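Local coordinates for Myo-inositol dehydrogenase (Corynebacterium glutamicum, PDB 3EUW), which probably catalyses the NAD+-dependent oxidation of myo-inositol at its 2-position, as a tetrameric member of the Gfo/Idh/MocA oxidoreductase family, at residues A132-R137 and G248-D253; L146-I151 and E242-K247; D162-S167 and Q202-F207. One frame throughout, in Å; residues are numbered along the deposited sequence.

In the fold
All three contacts belong to the C-terminal domain of the Gfo/Idh/MocA fold, whose mixed sheet follows an N-terminal Rossmann domain. Contacts 1 and 2 are neighbours, their centres 9 Å apart: strand 248-252 is one outer strand of the sheet within this chain, strand 238-245 lies next to it and strand 146-154 next again, while helix 129-139 packs over one face. Contact 3, between helices 161-166 and 202-206, lies about 34 Å from both, centre to centre. Along the chain the contacts are nested, 3 inside 2 and 2 inside 1. Contacts 1 and 2 also meet other subunits, so this edge of the sheet takes part in the tetramer interface; contact 3 touches none.

Contact 1: A132-R137 and G248-D253; sequences AAINAR and GMLAAD
I134 and L250 overlap flank to flank, their side chains running antiparallel, where segment 132-137 of helix 129-139 lies over strand 248-252; CG2 of I134 stands 4.0 Å from CB of L250. The isoleucine branches divide the work. With CG1 beside the backbone N (chi1 -63°) and the chain then extended, CD1 of I134 reaches along to A252 and closes to 3.5 Å from its CB. The two segment axes are nearly antiparallel, at 164°, and approach to 8.9 Å, a helix layered on the edge strand of the C-terminal sheet of this family. That edge does not end the sheet: M249 to A252 pair with an antiparallel strand of a second subunit, whose V260 also packs on I134.

The second kind of contact is apolar carbon against a charged chain. R137 lies across L250, nearly perpendicular to it, its CB 3.9 Å from CD1 of L250. Further out, the bend at chi3 (64°) swings the guanidinium round until CD2 of L250 sits 4.0 Å above its plane, over the centre. This methyl lies against one face of the group, while the NH2 end makes a salt bridge to E142.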
# COMPACT_ATOMS: atom_id res chain seq x y z
N ALA A 132 6.52 -6.53 -18.25
CA ALA A 132 6.01 -6.68 -19.62
C ALA A 132 4.70 -5.91 -19.77
O ALA A 132 4.47 -5.27 -20.80
CB ALA A 132 5.81 -8.16 -19.95
N ALA A 133 3.86 -5.96 -18.75
CA ALA A 133 2.59 -5.24 -18.77
C ALA A 133 2.85 -3.74 -18.94
O ALA A 133 2.25 -3.08 -19.79
CB ALA A 133 1.82 -5.50 -17.49
N ILE A 134 3.76 -3.21 -18.13
CA ILE A 134 4.11 -1.80 -18.19
C ILE A 134 4.60 -1.41 -19.59
O ILE A 134 4.23 -0.36 -20.10
CB ILE A 134 5.22 -1.45 -17.17
CG1 ILE A 134 4.69 -1.69 -15.75
CG2 ILE A 134 5.66 0.01 -17.34
CD1 ILE A 134 5.72 -1.39 -14.66
N ASN A 135 5.42 -2.26 -20.19
CA ASN A 135 5.93 -1.97 -21.53
C ASN A 135 4.81 -1.90 -22.57
O ASN A 135 4.75 -0.96 -23.37
CB ASN A 135 6.97 -3.02 -21.94
CG ASN A 135 7.61 -2.70 -23.27
OD1 ASN A 135 7.04 -3.00 -24.32
ND2 ASN A 135 8.79 -2.09 -23.25
N ALA A 136 3.92 -2.89 -22.54
CA ALA A 136 2.79 -2.96 -23.46
C ALA A 136 1.78 -1.84 -23.25
O ALA A 136 1.21 -1.30 -24.20
CB ALA A 136 2.09 -4.31 -23.31
N ARG A 137 1.54 -1.49 -21.99
CA ARG A 137 0.58 -0.45 -21.69
C ARG A 137 1.16 0.91 -22.09
O ARG A 137 0.43 1.78 -22.56
CB ARG A 137 0.18 -0.50 -20.21
CG ARG A 137 -0.54 -1.80 -19.86
CD ARG A 137 -0.80 -1.95 -18.36
NE ARG A 137 -1.70 -0.92 -17.85
CZ ARG A 137 -2.07 -0.81 -16.58
NH1 ARG A 137 -1.63 -1.68 -15.68
NH2 ARG A 137 -2.89 0.16 -16.20
N GLY A 248 0.68 10.34 -17.30
CA GLY A 248 0.63 9.49 -16.12
C GLY A 248 1.89 8.70 -15.88
O GLY A 248 2.89 8.85 -16.59
N MSE A 249 1.85 7.85 -14.86
CA MSE A 249 2.99 7.01 -14.53
C MSE A 249 2.54 5.60 -14.25
O MSE A 249 1.45 5.37 -13.73
CB MSE A 249 3.73 7.53 -13.29
CG MSE A 249 4.54 6.43 -12.54
SE MSE A 249 5.49 7.18 -11.06
CE MSE A 249 4.04 7.48 -9.78
N LEU A 250 3.40 4.66 -14.61
CA LEU A 250 3.16 3.24 -14.38
C LEU A 250 4.39 2.77 -13.64
O LEU A 250 5.51 2.97 -14.09
CB LEU A 250 3.02 2.50 -15.71
CG LEU A 250 1.70 2.73 -16.45
CD1 LEU A 250 1.76 2.12 -17.83
CD2 LEU A 250 0.55 2.12 -15.64
N ALA A 251 4.19 2.16 -12.48
CA ALA A 251 5.33 1.68 -11.71
C ALA A 251 5.03 0.28 -11.22
O ALA A 251 3.87 -0.08 -11.01
CB ALA A 251 5.61 2.62 -10.53
N ALA A 252 6.09 -0.52 -11.05
CA ALA A 252 5.98 -1.88 -10.58
C ALA A 252 6.65 -2.00 -9.22
O ALA A 252 7.79 -1.58 -9.04
CB ALA A 252 6.62 -2.86 -11.57
N ASP A 253 5.92 -2.57 -8.26
CA ASP A 253 6.43 -2.77 -6.91
C ASP A 253 7.22 -4.06 -6.89
O ASP A 253 7.25 -4.80 -7.88
CB ASP A 253 5.28 -2.91 -5.90
CG ASP A 253 4.48 -1.64 -5.71
OD1 ASP A 253 5.09 -0.56 -5.51
OD2 ASP A 253 3.23 -1.72 -5.73

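Contact 2: L146-I151 and E242-K247; sequences LEQLVI and EAFGSK
F244 O receives two backbone N-H groups at once, from E147 N at 2.9 Å and Q148 N at 3.1 Å, both in the carbonyl plane. The register slips by one residue here, since two residues of segment 146-151 face one of segment 242-247. Regular antiparallel pairing resumes beyond: F244 N returns a bond to Q148 O at 2.8 Å, and V150 and E242 exchange a pair of N-H...O bonds. Between these, L149 CA lies 3.3 Å from E242 O in a CA-H...O contact.

Q148 and F244 rise together from one face, amide and ring planes 54° apart; F244 CG stands opposite its own backbone N (chi1 176°), which sets the ring beside the glutamine. The E147 and F244 side chains run at a slant to one another, with E147 OE1 3.6 Å from CE2 of F244, and E147 OE2 comes against CB of S246. Several polar ends are bonded by a third subunit: its H232 takes E147 OE1, its R154 Q148 OE1, and its N229 O Q148 NE2. Two arginines of that subunit grip E242, R154 at OE2 and R240 at OE1, which probably stabilises its negative charge in this buried setting.

On the other face, A243 CB is flanked by CD1 of L146 at 3.9 Å and CD1 of L149. I134 of helix 129-139 meets A243, and F185 meets both leucines. The slipped pairing is a classic beta bulge in the sheet of the Gfo/Idh/MocA C-terminal domain, one face against helices, the other against a neighbouring subunit.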
# COMPACT_ATOMS: atom_id res chain seq x y z
N LEU A 146 6.33 8.57 -23.42
CA LEU A 146 7.26 8.19 -22.37
C LEU A 146 8.34 9.28 -22.26
O LEU A 146 8.97 9.64 -23.26
CB LEU A 146 7.90 6.84 -22.71
CG LEU A 146 8.95 6.28 -21.75
CD1 LEU A 146 8.32 6.09 -20.38
CD2 LEU A 146 9.49 4.96 -22.28
N GLU A 147 8.54 9.80 -21.05
CA GLU A 147 9.51 10.86 -20.84
C GLU A 147 10.66 10.46 -19.92
O GLU A 147 11.81 10.89 -20.11
CB GLU A 147 8.81 12.11 -20.30
CG GLU A 147 7.72 12.63 -21.25
CD GLU A 147 6.90 13.77 -20.66
OE1 GLU A 147 7.02 14.03 -19.44
OE2 GLU A 147 6.13 14.39 -21.41
N GLN A 148 10.37 9.64 -18.91
CA GLN A 148 11.38 9.20 -17.97
C GLN A 148 11.16 7.74 -17.62
O GLN A 148 10.01 7.27 -17.56
CB GLN A 148 11.31 10.03 -16.68
CG GLN A 148 11.25 11.51 -16.90
CD GLN A 148 11.31 12.29 -15.60
OE1 GLN A 148 10.72 11.89 -14.59
NE2 GLN A 148 12.00 13.41 -15.64
N LEU A 149 12.25 7.03 -17.37
CA LEU A 149 12.20 5.62 -17.00
C LEU A 149 13.19 5.48 -15.85
O LEU A 149 14.39 5.69 -16.03
CB LEU A 149 12.61 4.76 -18.20
CG LEU A 149 12.43 3.24 -18.05
CD1 LEU A 149 10.96 2.90 -17.82
CD2 LEU A 149 12.93 2.56 -19.30
N VAL A 150 12.69 5.16 -14.66
CA VAL A 150 13.54 5.04 -13.49
C VAL A 150 13.60 3.60 -13.04
O VAL A 150 12.58 2.98 -12.74
CB VAL A 150 13.01 5.91 -12.35
CG1 VAL A 150 13.96 5.83 -11.16
CG2 VAL A 150 12.87 7.35 -12.83
N ILE A 151 14.81 3.06 -13.02
CA ILE A 151 15.02 1.67 -12.65
C ILE A 151 15.91 1.56 -11.43
O ILE A 151 16.96 2.19 -11.36
CB ILE A 151 15.64 0.90 -13.83
CG1 ILE A 151 14.75 1.08 -15.07
CG2 ILE A 151 15.79 -0.58 -13.49
CD1 ILE A 151 15.29 0.44 -16.36
N GLU A 242 9.87 2.36 -12.90
CA GLU A 242 8.87 3.40 -13.00
C GLU A 242 8.95 4.05 -14.38
O GLU A 242 10.02 4.47 -14.81
CB GLU A 242 9.13 4.43 -11.90
CG GLU A 242 8.22 5.63 -11.91
CD GLU A 242 8.66 6.71 -10.91
OE1 GLU A 242 9.09 6.37 -9.79
OE2 GLU A 242 8.56 7.90 -11.25
N ALA A 243 7.82 4.13 -15.07
CA ALA A 243 7.74 4.78 -16.37
C ALA A 243 6.84 6.01 -16.20
O ALA A 243 5.67 5.91 -15.82
CB ALA A 243 7.14 3.83 -17.40
N PHE A 244 7.40 7.18 -16.47
CA PHE A 244 6.64 8.42 -16.34
C PHE A 244 6.41 9.05 -17.71
O PHE A 244 7.36 9.25 -18.47
CB PHE A 244 7.40 9.41 -15.45
CG PHE A 244 6.73 10.76 -15.33
CD1 PHE A 244 5.67 10.95 -14.45
CD2 PHE A 244 7.14 11.83 -16.12
CE1 PHE A 244 5.03 12.19 -14.35
CE2 PHE A 244 6.50 13.08 -16.02
CZ PHE A 244 5.45 13.25 -15.13
N GLY A 245 5.15 9.37 -18.01
CA GLY A 245 4.84 9.96 -19.29
C GLY A 245 4.02 11.24 -19.19
O GLY A 245 3.69 11.68 -18.09
N SER A 246 3.70 11.81 -20.34
CA SER A 246 2.93 13.05 -20.39
C SER A 246 1.53 12.94 -19.78
O SER A 246 0.97 13.94 -19.38
CB SER A 246 2.83 13.54 -21.84
OG SER A 246 2.29 12.53 -22.69
N LYS A 247 0.98 11.73 -19.69
CA LYS A 247 -0.36 11.57 -19.13
C LYS A 247 -0.46 10.67 -17.91
O LYS A 247 -1.55 10.27 -17.53
CB LYS A 247 -1.33 11.03 -20.19
CG LYS A 247 -1.58 11.96 -21.35
CD LYS A 247 -2.52 11.33 -22.37
CE LYS A 247 -2.79 12.29 -23.53
NZ LYS A 247 -3.69 11.68 -24.56

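Contact 3: D162-S167 and Q202-F207; sequences DYIAGS and QEIAEF
The ring of F207 stands against A165 and I164 like a plate against a ridge. A165 CA lies over one face in a CH-pi contact, 4.0 Å from the ring centroid and 21° off the normal, offset toward the rim. The methyl beside it, A165 CB, comes 3.7 Å from F207 CE1. I164 supplies the neighbouring bump: its CG2 comes 3.5 Å from F207 CD2 on an oblique approach, the isoleucine lying nearly perpendicular to the phenylalanine side chain.

The other branch of I164 leads elsewhere. Its CG1 lies opposite the carbonyl carbon about the first torsion (chi1 -61°) and chi2 is extended, which carries CD1 away from the ring, toward the hollow formed by the angle between E203 and I204. There it lies alongside the CG-CD-OE1 end of the glutamate, 3.6 Å from E203 OE1, with I204 CG1 at its margin, 4.3 Å from CD1. E203 gets there with an extended chain.

No hydrogen bond spans the two segments; within 162-167, I164 O accepts both S167 N and S167 OG, the hydroxyl oxygen 2.8 Å from I164 O, which ties down the turn following the isoleucine. K161, at the start of helix 161-166, also touches E203 and F207. What results is a small surface contact in the C-terminal domain, in which an isoleucine side chain and an aromatic plate join helix 161-166, after strand 146-154, to helix 202-206 and the loop residue F207, after strand 189-197.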
# COMPACT_ATOMS: atom_id res chain seq x y z
N ASP A 162 35.41 -15.47 -6.63
CA ASP A 162 35.76 -16.02 -7.94
C ASP A 162 34.82 -15.55 -9.06
O ASP A 162 35.24 -15.42 -10.21
CB ASP A 162 35.77 -17.55 -7.90
CG ASP A 162 36.71 -18.10 -6.84
OD1 ASP A 162 37.78 -17.49 -6.60
OD2 ASP A 162 36.39 -19.16 -6.24
N TYR A 163 33.56 -15.31 -8.73
CA TYR A 163 32.60 -14.85 -9.73
C TYR A 163 32.90 -13.38 -10.04
O TYR A 163 32.95 -12.98 -11.19
CB TYR A 163 31.16 -14.98 -9.23
CG TYR A 163 30.15 -14.61 -10.29
CD1 TYR A 163 29.75 -15.53 -11.26
CD2 TYR A 163 29.64 -13.31 -10.37
CE1 TYR A 163 28.86 -15.16 -12.27
CE2 TYR A 163 28.77 -12.93 -11.37
CZ TYR A 163 28.38 -13.86 -12.32
OH TYR A 163 27.50 -13.49 -13.31
N ILE A 164 33.09 -12.59 -9.00
CA ILE A 164 33.39 -11.17 -9.17
C ILE A 164 34.63 -11.02 -10.05
O ILE A 164 34.64 -10.20 -10.97
CB ILE A 164 33.66 -10.49 -7.82
CG1 ILE A 164 32.42 -10.58 -6.93
CG2 ILE A 164 34.04 -9.03 -8.03
CD1 ILE A 164 32.62 -10.04 -5.53
N ALA A 165 35.66 -11.81 -9.77
CA ALA A 165 36.91 -11.76 -10.52
C ALA A 165 36.74 -11.78 -12.03
O ALA A 165 37.38 -11.02 -12.74
CB ALA A 165 37.81 -12.92 -10.09
N GLY A 166 35.87 -12.66 -12.53
CA GLY A 166 35.68 -12.73 -13.97
C GLY A 166 34.35 -12.18 -14.49
O GLY A 166 33.98 -12.46 -15.62
N SER A 167 33.66 -11.39 -13.67
CA SER A 167 32.36 -10.82 -14.06
C SER A 167 32.45 -9.68 -15.08
O SER A 167 31.47 -9.37 -15.75
CB SER A 167 31.61 -10.33 -12.82
OG SER A 167 32.29 -9.23 -12.22
N GLN A 202 34.98 -4.20 0.48
CA GLN A 202 36.44 -4.19 0.35
C GLN A 202 36.79 -5.11 -0.83
O GLN A 202 37.72 -4.87 -1.60
CB GLN A 202 37.13 -4.73 1.61
CG GLN A 202 36.92 -3.93 2.90
CD GLN A 202 35.54 -4.11 3.51
OE1 GLN A 202 34.87 -5.11 3.27
NE2 GLN A 202 35.13 -3.15 4.32
N GLU A 203 36.02 -6.18 -0.94
CA GLU A 203 36.18 -7.18 -1.99
C GLU A 203 35.97 -6.60 -3.40
O GLU A 203 36.79 -6.82 -4.29
CB GLU A 203 35.18 -8.30 -1.74
CG GLU A 203 35.20 -9.43 -2.72
CD GLU A 203 34.26 -10.53 -2.30
OE1 GLU A 203 33.08 -10.22 -2.01
OE2 GLU A 203 34.70 -11.70 -2.26
N ILE A 204 34.88 -5.86 -3.59
CA ILE A 204 34.61 -5.26 -4.90
C ILE A 204 35.67 -4.20 -5.22
O ILE A 204 36.11 -4.08 -6.36
CB ILE A 204 33.18 -4.65 -4.94
CG1 ILE A 204 32.14 -5.78 -4.93
CG2 ILE A 204 33.00 -3.74 -6.18
CD1 ILE A 204 30.72 -5.30 -4.81
N ALA A 205 36.08 -3.45 -4.21
CA ALA A 205 37.11 -2.43 -4.38
C ALA A 205 38.44 -3.11 -4.75
O ALA A 205 39.26 -2.55 -5.48
CB ALA A 205 37.25 -1.62 -3.08
N GLU A 206 38.65 -4.31 -4.22
CA GLU A 206 39.86 -5.07 -4.50
C GLU A 206 40.02 -5.38 -5.99
O GLU A 206 41.13 -5.46 -6.52
CB GLU A 206 39.83 -6.37 -3.67
CG GLU A 206 40.73 -7.49 -4.18
CD GLU A 206 40.64 -8.77 -3.33
OE1 GLU A 206 39.52 -9.19 -2.98
OE2 GLU A 206 41.70 -9.36 -3.03
N PHE A 207 38.89 -5.56 -6.68
CA PHE A 207 38.89 -5.87 -8.10
C PHE A 207 38.72 -4.65 -9.00
O PHE A 207 38.43 -4.79 -10.18
CB PHE A 207 37.78 -6.87 -8.41
CG PHE A 207 38.06 -8.25 -7.93
CD1 PHE A 207 39.08 -9.01 -8.50
CD2 PHE A 207 37.31 -8.80 -6.90
CE1 PHE A 207 39.35 -10.30 -8.05
CE2 PHE A 207 37.58 -10.09 -6.44
CZ PHE A 207 38.60 -10.84 -7.01